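Local coordinates for protein copper-transporting ATPase PAA2, chloroplastic (PDB 5LBK) that mediates ATP-driven copper transfer across the chloroplast thylakoid membrane, this chain being the nucleotide-binding (N) domain of the P1B-type transporter, at residues L21-A26 against V121-E126; A25-T30 against V73-L78. All coordinates share one frame; numbering follows the deposited sequence.

Contact 1: residues L21-A26 against V121-E126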
ATOM      1  N   LEU A  21      -4.911   1.075   4.634  1.00 33.29           N
ATOM      2  CA  LEU A  21      -4.502   2.467   4.684  1.00 33.91           C
ATOM      3  C   LEU A  21      -3.502   2.715   5.805  1.00 35.65           C
ATOM      4  O   LEU A  21      -2.559   3.489   5.617  1.00 35.35           O
ATOM      5  CB  LEU A  21      -5.734   3.340   4.858  1.00 35.89           C
ATOM      6  CG  LEU A  21      -5.613   4.833   4.696  1.00 52.15           C
ATOM      7  CD1 LEU A  21      -4.908   5.219   3.404  1.00 42.95           C
ATOM      8  CD2 LEU A  21      -7.064   5.404   4.791  1.00 40.07           C
ATOM      9  N   LYS A  22      -3.726   2.123   6.997  1.00 37.87           N
ATOM     10  CA  LYS A  22      -2.826   2.341   8.133  1.00 39.85           C
ATOM     11  C   LYS A  22      -1.421   1.873   7.808  1.00 38.00           C
ATOM     12  O   LYS A  22      -0.436   2.540   8.145  1.00 38.81           O
ATOM     13  CB  LYS A  22      -3.297   1.586   9.370  1.00 42.44           C
ATOM     14  CG  LYS A  22      -4.434   2.234  10.119  1.00 50.60           C
ATOM     15  CD  LYS A  22      -4.778   1.418  11.363  1.00 52.26           C
ATOM     16  CE  LYS A  22      -5.796   2.165  12.241  1.00 68.95           C
ATOM     17  NZ  LYS A  22      -6.226   1.417  13.459  1.00 71.69           N
ATOM     18  N   MET A  23      -1.317   0.675   7.243  1.00 36.02           N
ATOM     19  CA  MET A  23      -0.014   0.159   6.809  1.00 34.40           C
ATOM     20  C   MET A  23       0.589   1.018   5.721  1.00 32.73           C
ATOM     21  O   MET A  23       1.800   1.317   5.758  1.00 32.92           O
ATOM     22  CB  MET A  23      -0.161  -1.273   6.309  1.00 32.86           C
ATOM     23  CG  MET A  23      -0.356  -2.330   7.426  1.00 37.98           C
ATOM     24  SD  MET A  23      -0.569  -3.958   6.637  1.00 57.64           S
ATOM     25  CE  MET A  23      -0.629  -5.021   8.085  1.00 74.73           C
ATOM     26  N   ALA A  24      -0.211   1.431   4.739  1.00 31.34           N
ATOM     27  CA  ALA A  24       0.381   2.190   3.640  1.00 29.88           C
ATOM     28  C   ALA A  24       0.885   3.544   4.142  1.00 32.08           C
ATOM     29  O   ALA A  24       1.960   4.001   3.757  1.00 32.99           O
ATOM     30  CB  ALA A  24      -0.621   2.381   2.521  1.00 28.24           C
ATOM     31  N   ALA A  25       0.105   4.207   4.981  1.00 33.97           N
ATOM     32  CA  ALA A  25       0.564   5.487   5.525  1.00 36.29           C
ATOM     33  C   ALA A  25       1.768   5.341   6.463  1.00 43.10           C
ATOM     34  O   ALA A  25       2.607   6.264   6.552  1.00 42.36           O
ATOM     35  CB  ALA A  25      -0.601   6.167   6.243  1.00 43.52           C
ATOM     36  N   ALA A  26       1.880   4.220   7.184  1.00 38.05           N
ATOM     37  CA  ALA A  26       3.077   3.982   7.990  1.00 39.45           C
ATOM     38  C   ALA A  26       4.315   3.937   7.114  1.00 38.07           C
ATOM     39  O   ALA A  26       5.362   4.504   7.464  1.00 40.87           O
ATOM     40  CB  ALA A  26       2.966   2.673   8.763  1.00 40.16           C
ATOM     41  N   VAL A 121      -0.184  -2.227  -2.289  1.00 20.01           N
ATOM     42  CA  VAL A 121       0.288  -2.530  -0.948  1.00 21.86           C
ATOM     43  C   VAL A 121       0.497  -4.030  -0.797  1.00 24.38           C
ATOM     44  O   VAL A 121      -0.423  -4.828  -1.033  1.00 21.31           O
ATOM     45  CB  VAL A 121      -0.683  -2.004   0.118  1.00 25.44           C
ATOM     46  CG1 VAL A 121      -0.104  -2.179   1.496  1.00 30.06           C
ATOM     47  CG2 VAL A 121      -0.962  -0.546  -0.183  1.00 26.01           C
ATOM     48  N   GLY A 122       1.695  -4.427  -0.369  1.00 21.75           N
ATOM     49  CA  GLY A 122       2.005  -5.828  -0.186  1.00 21.36           C
ATOM     50  C   GLY A 122       2.679  -6.114   1.144  1.00 24.61           C
ATOM     51  O   GLY A 122       3.301  -5.237   1.737  1.00 26.74           O
ATOM     52  N   ARG A 123       2.518  -7.354   1.627  1.00 25.73           N
ATOM     53  CA  ARG A 123       3.104  -7.766   2.912  1.00 28.84           C
ATOM     54  C   ARG A 123       3.802  -9.115   2.825  1.00 28.40           C
ATOM     55  O   ARG A 123       3.248 -10.055   2.254  1.00 30.44           O
ATOM     56  CB  ARG A 123       2.027  -7.821   3.993  1.00 27.47           C
ATOM     57  CG  ARG A 123       2.549  -8.093   5.370  1.00 29.00           C
ATOM     58  CD  ARG A 123       1.472  -7.677   6.321  1.00 35.52           C
ATOM     59  NE  ARG A 123       1.810  -7.939   7.687  1.00 42.75           N
ATOM     60  CZ  ARG A 123       1.638  -9.101   8.297  1.00 50.30           C
ATOM     61  NH1 ARG A 123       1.124 -10.149   7.657  1.00 51.52           N
ATOM     62  NH2 ARG A 123       2.004  -9.204   9.557  1.00 52.12           N
ATOM     63  N   GLU A 124       5.003  -9.239   3.436  1.00 28.50           N
ATOM     64  CA  GLU A 124       5.759 -10.479   3.312  1.00 29.47           C
ATOM     65  C   GLU A 124       4.921 -11.618   3.893  1.00 35.82           C
ATOM     66  O   GLU A 124       4.284 -11.473   4.936  1.00 39.73           O
ATOM     67  CB  GLU A 124       7.113 -10.409   4.019  1.00 32.34           C
ATOM     68  CG  GLU A 124       8.143 -11.467   3.485  1.00 33.84           C
ATOM     69  CD  GLU A 124       9.593 -11.086   3.716  1.00 52.24           C
ATOM     70  OE1 GLU A 124       9.862 -10.392   4.714  1.00 50.26           O
ATOM     71  OE2 GLU A 124      10.464 -11.531   2.922  1.00 55.88           O
ATOM     72  N   GLY A 125       4.952 -12.762   3.226  1.00 33.51           N
ATOM     73  CA  GLY A 125       4.166 -13.908   3.634  1.00 36.26           C
ATOM     74  C   GLY A 125       2.757 -13.936   3.092  1.00 36.71           C
ATOM     75  O   GLY A 125       2.060 -14.936   3.294  1.00 38.44           O
ATOM     76  N   GLU A 126       2.313 -12.880   2.408  1.00 34.00           N
ATOM     77  CA  GLU A 126       0.940 -12.758   1.948  1.00 34.43           C
ATOM     78  C   GLU A 126       0.859 -12.290   0.506  1.00 36.67           C
ATOM     79  O   GLU A 126      -0.130 -12.537  -0.179  1.00 34.48           O
ATOM     80  CB  GLU A 126       0.161 -11.752   2.802  1.00 43.55           C
ATOM     81  CG  GLU A 126      -0.103 -12.170   4.216  1.00 43.92           C
ATOM     82  CD  GLU A 126      -1.096 -11.258   4.856  1.00 46.24           C
ATOM     83  OE1 GLU A 126      -0.674 -10.232   5.419  1.00 35.84           O
ATOM     84  OE2 GLU A 126      -2.308 -11.539   4.741  1.00 46.55           O
TER
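Met23 and Ala24 of helix 17-27 lie against Val121 and Arg123 of strand 117-123, part of the helix-on-sheet packing of the N-domain, whose core is a six-stranded antiparallel sheet. The contact is apolar at one end and grazes a charged group at the other. Ala24 CB meets Val121 CG2 at 4.0 Å, methyl to methyl; Ile39 on the Ala24 side and Ile129 beside Val121 continue this buried layer. With CG set anti to the carbonyl carbon (chi1 -75°) and the chain extended beyond it, Met23 reaches along the sheet to the end of the strand. There its methyl CE rests on the arginine stem, 3.8 Å from Arg123 CD, and is equally near NE, approaching the guanidinium obliquely. The arginine is itself drawn out from CG to NE, which carries its charged end past the methionine to Glu126. Arg123 NH1 forms a salt bridge with Glu126 OE1 at 2.9 Å, a bent hydrogen bond with an N-H...O angle of 144°; it meets the oxygen from above the carboxylate plane, 43° out of it. Tyr15 OH also hydrogen-bonds this oxygen. Between the two charged residues runs a type II turn closed by Glu126 N to Arg123 O at 3.0 Å, with Gly125 at the positive phi this turn favours; it joins strand 117-123 to strand 127-134 as a hairpin. With Arg123 replaced by an alanine, the Glu126 carboxylate would probably be left without its charged mate and the Met23 methyl with a gap where CD had been. Arg123 thus serves two surfaces, its aliphatic stem taking up the methyl end of the methionine while the ion pair ties its tip across the hairpin turn.

Contact 2: residues A25-T30 against V73-L78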
ATOM      1  N   ALA A  25       0.105   4.207   4.981  1.00 33.97           N
ATOM      2  CA  ALA A  25       0.564   5.487   5.525  1.00 36.29           C
ATOM      3  C   ALA A  25       1.768   5.341   6.463  1.00 43.10           C
ATOM      4  O   ALA A  25       2.607   6.264   6.552  1.00 42.36           O
ATOM      5  CB  ALA A  25      -0.601   6.167   6.243  1.00 43.52           C
ATOM      6  N   ALA A  26       1.880   4.220   7.184  1.00 38.05           N
ATOM      7  CA  ALA A  26       3.077   3.982   7.990  1.00 39.45           C
ATOM      8  C   ALA A  26       4.315   3.937   7.114  1.00 38.07           C
ATOM      9  O   ALA A  26       5.362   4.504   7.464  1.00 40.87           O
ATOM     10  CB  ALA A  26       2.966   2.673   8.763  1.00 40.16           C
ATOM     11  N   VAL A  27       4.218   3.244   5.976  1.00 35.34           N
ATOM     12  CA  VAL A  27       5.349   3.190   5.052  1.00 34.28           C
ATOM     13  C   VAL A  27       5.606   4.546   4.406  1.00 34.82           C
ATOM     14  O   VAL A  27       6.779   4.928   4.197  1.00 39.86           O
ATOM     15  CB  VAL A  27       5.100   2.093   3.994  1.00 31.55           C
ATOM     16  CG1 VAL A  27       6.196   2.078   2.986  1.00 33.08           C
ATOM     17  CG2 VAL A  27       5.031   0.779   4.643  1.00 31.53           C
ATOM     18  N   GLU A  28       4.559   5.279   4.066  1.00 42.87           N
ATOM     19  CA  GLU A  28       4.660   6.534   3.333  1.00 45.83           C
ATOM     20  C   GLU A  28       4.900   7.738   4.238  1.00 52.48           C
ATOM     21  O   GLU A  28       4.934   8.854   3.733  1.00 56.07           O
ATOM     22  CB  GLU A  28       3.405   6.755   2.510  1.00 43.40           C
ATOM     23  CG  GLU A  28       3.216   5.694   1.437  1.00 46.03           C
ATOM     24  CD  GLU A  28       4.071   5.940   0.243  1.00 40.71           C
ATOM     25  OE1 GLU A  28       3.529   6.406  -0.772  1.00 60.32           O
ATOM     26  OE2 GLU A  28       5.280   5.724   0.339  1.00 54.31           O
ATOM     27  N   LYS A  29       5.137   7.506   5.531  1.00 54.50           N
ATOM     28  CA  LYS A  29       5.078   8.550   6.556  1.00 60.59           C
ATOM     29  C   LYS A  29       5.851   9.807   6.164  1.00 71.58           C
ATOM     30  O   LYS A  29       5.317  10.924   6.215  1.00 70.49           O
ATOM     31  CB  LYS A  29       5.612   7.987   7.874  1.00 61.81           C
ATOM     32  CG  LYS A  29       5.138   8.735   9.149  1.00 66.92           C
ATOM     33  CD  LYS A  29       3.619   8.625   9.343  1.00 65.57           C
ATOM     34  CE  LYS A  29       3.185   9.334  10.590  1.00 75.98           C
ATOM     35  NZ  LYS A  29       1.682   9.425  10.710  1.00 73.20           N
ATOM     36  N   THR A  30       7.122   9.658   5.806  1.00 66.84           N
ATOM     37  CA  THR A  30       7.952  10.820   5.522  1.00 73.08           C
ATOM     38  C   THR A  30       8.292  10.977   4.046  1.00 72.09           C
ATOM     39  O   THR A  30       9.159  11.785   3.713  1.00 77.45           O
ATOM     40  CB  THR A  30       9.242  10.752   6.344  1.00 77.49           C
ATOM     41  OG1 THR A  30       9.870   9.479   6.141  1.00 72.51           O
ATOM     42  CG2 THR A  30       8.942  10.979   7.847  1.00 79.86           C
ATOM     43  N   VAL A  73       6.421  -4.599   4.683  1.00 24.34           N
ATOM     44  CA  VAL A  73       5.287  -4.089   3.905  1.00 25.83           C
ATOM     45  C   VAL A  73       5.872  -3.177   2.839  1.00 25.83           C
ATOM     46  O   VAL A  73       6.805  -2.402   3.125  1.00 23.44           O
ATOM     47  CB  VAL A  73       4.286  -3.314   4.792  1.00 26.81           C
ATOM     48  CG1 VAL A  73       3.152  -2.659   3.915  1.00 24.73           C
ATOM     49  CG2 VAL A  73       3.709  -4.232   5.897  1.00 31.78           C
ATOM     50  N   ALA A  74       5.411  -3.329   1.612  1.00 23.84           N
ATOM     51  CA  ALA A  74       5.886  -2.552   0.464  1.00 23.56           C
ATOM     52  C   ALA A  74       4.719  -1.801  -0.180  1.00 28.96           C
ATOM     53  O   ALA A  74       3.621  -2.326  -0.267  1.00 23.44           O
ATOM     54  CB  ALA A  74       6.572  -3.477  -0.534  1.00 23.37           C
ATOM     55  N   VAL A  75       4.959  -0.553  -0.595  1.00 20.72           N
ATOM     56  CA  VAL A  75       4.000   0.309  -1.249  1.00 20.79           C
ATOM     57  C   VAL A  75       4.629   0.874  -2.509  1.00 23.87           C
ATOM     58  O   VAL A  75       5.742   1.392  -2.456  1.00 28.20           O
ATOM     59  CB  VAL A  75       3.565   1.470  -0.320  1.00 28.65           C
ATOM     60  CG1 VAL A  75       2.515   2.306  -0.995  1.00 26.63           C
ATOM     61  CG2 VAL A  75       2.987   0.943   0.989  1.00 29.77           C
ATOM     62  N   GLY A  76       3.926   0.775  -3.629  1.00 22.55           N
ATOM     63  CA  GLY A  76       4.524   1.188  -4.903  1.00 21.52           C
ATOM     64  C   GLY A  76       3.812   0.584  -6.078  1.00 26.11           C
ATOM     65  O   GLY A  76       2.615   0.285  -6.015  1.00 22.15           O
ATOM     66  N   SER A  77       4.544   0.489  -7.187  1.00 20.61           N
ATOM     67  CA  SER A  77       3.920  -0.080  -8.392  1.00 25.67           C
ATOM     68  C   SER A  77       3.629  -1.572  -8.207  1.00 25.42           C
ATOM     69  O   SER A  77       4.240  -2.255  -7.403  1.00 22.26           O
ATOM     70  CB  SER A  77       4.837   0.121  -9.587  1.00 35.32           C
ATOM     71  OG  SER A  77       5.947  -0.709  -9.378  1.00 35.12           O
ATOM     72  N   LEU A  78       2.706  -2.104  -9.034  1.00 22.40           N
ATOM     73  CA  LEU A  78       2.270  -3.494  -8.882  1.00 26.15           C
ATOM     74  C   LEU A  78       3.416  -4.468  -9.000  1.00 23.57           C
ATOM     75  O   LEU A  78       3.577  -5.364  -8.156  1.00 23.87           O
ATOM     76  CB  LEU A  78       1.186  -3.809  -9.944  1.00 28.74           C
ATOM     77  CG  LEU A  78       0.746  -5.268 -10.029  1.00 28.06           C
ATOM     78  CD1 LEU A  78       0.275  -5.735  -8.621  1.00 34.03           C
ATOM     79  CD2 LEU A  78      -0.349  -5.396 -11.073  1.00 28.43           C
TER
HETATM   80  O   HOH W   1       5.842   4.639  -2.654  1.00 57.33           O
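Val27, near the end of helix 17-27, meets Val73 and Val75 through van der Waals contacts, each of its branches taking a different neighbour. Branch CG1 stands anti to the backbone N (chi1 176°) and leans on Val75 CG2, 3.9 Å away, while Val27 CB comes to 3.8 Å from that same Val75 CG2; the side chains of the two valines run past one another in opposite senses. Branch CG2 turns instead to the earlier residue of the strand, 4.0 Å from Val73 CG1, and also lies over the peptide, 3.9 Å from Val73 O. Glu28, the first residue after Val27 to leave helical backbone angles, adds to this layer: its chain bends at chi2 (-79°) and brings the carboxylate round to the strand, where Glu28 CD sits 4.1 Å from Val75 CG1. Ala36 and Val40 of helix 34-45 also pack against this side chain. Val73 and Val75 both face the helix, whereas Ala74 between them points to the other side of the sheet, where it touches Phe85. This is the helix-on-sheet layer of the N-domain: strand 71-76 lies between strands 63-68 and 117-123 in the antiparallel sheet, and Thr64 of the former also touches Val27. The polar part of the contact is a water that links the two segments, donating to Glu28 OE2 at 3.2 Å and to Val75 O at 3.3 Å, both rather long bonds.

Overall arrangement
Contacts 1 and 2 are successive footprints of helix 17-27 on one face of the antiparallel sheet, their centres about 7 Å apart; they share Ala25 and Ala26. The strands they reach, 117-123 and 71-76, are sheet neighbours, joined where Ala74 N lies 2.8 Å from Gly122 O, a probable hydrogen bond. The layers also merge: the helix backbone at Ala24 CA lies 3.9 Å from Val75 CG2, and Arg123 CG is 4.1 Å from Val73 CG2. Through the two contacts the helix bridges these neighbouring strands, from Met23 against Arg123 at one end to the water-bridged Glu28 at the other, within the nucleotide-binding domain of the transporter; neither contact includes a bound nucleotide.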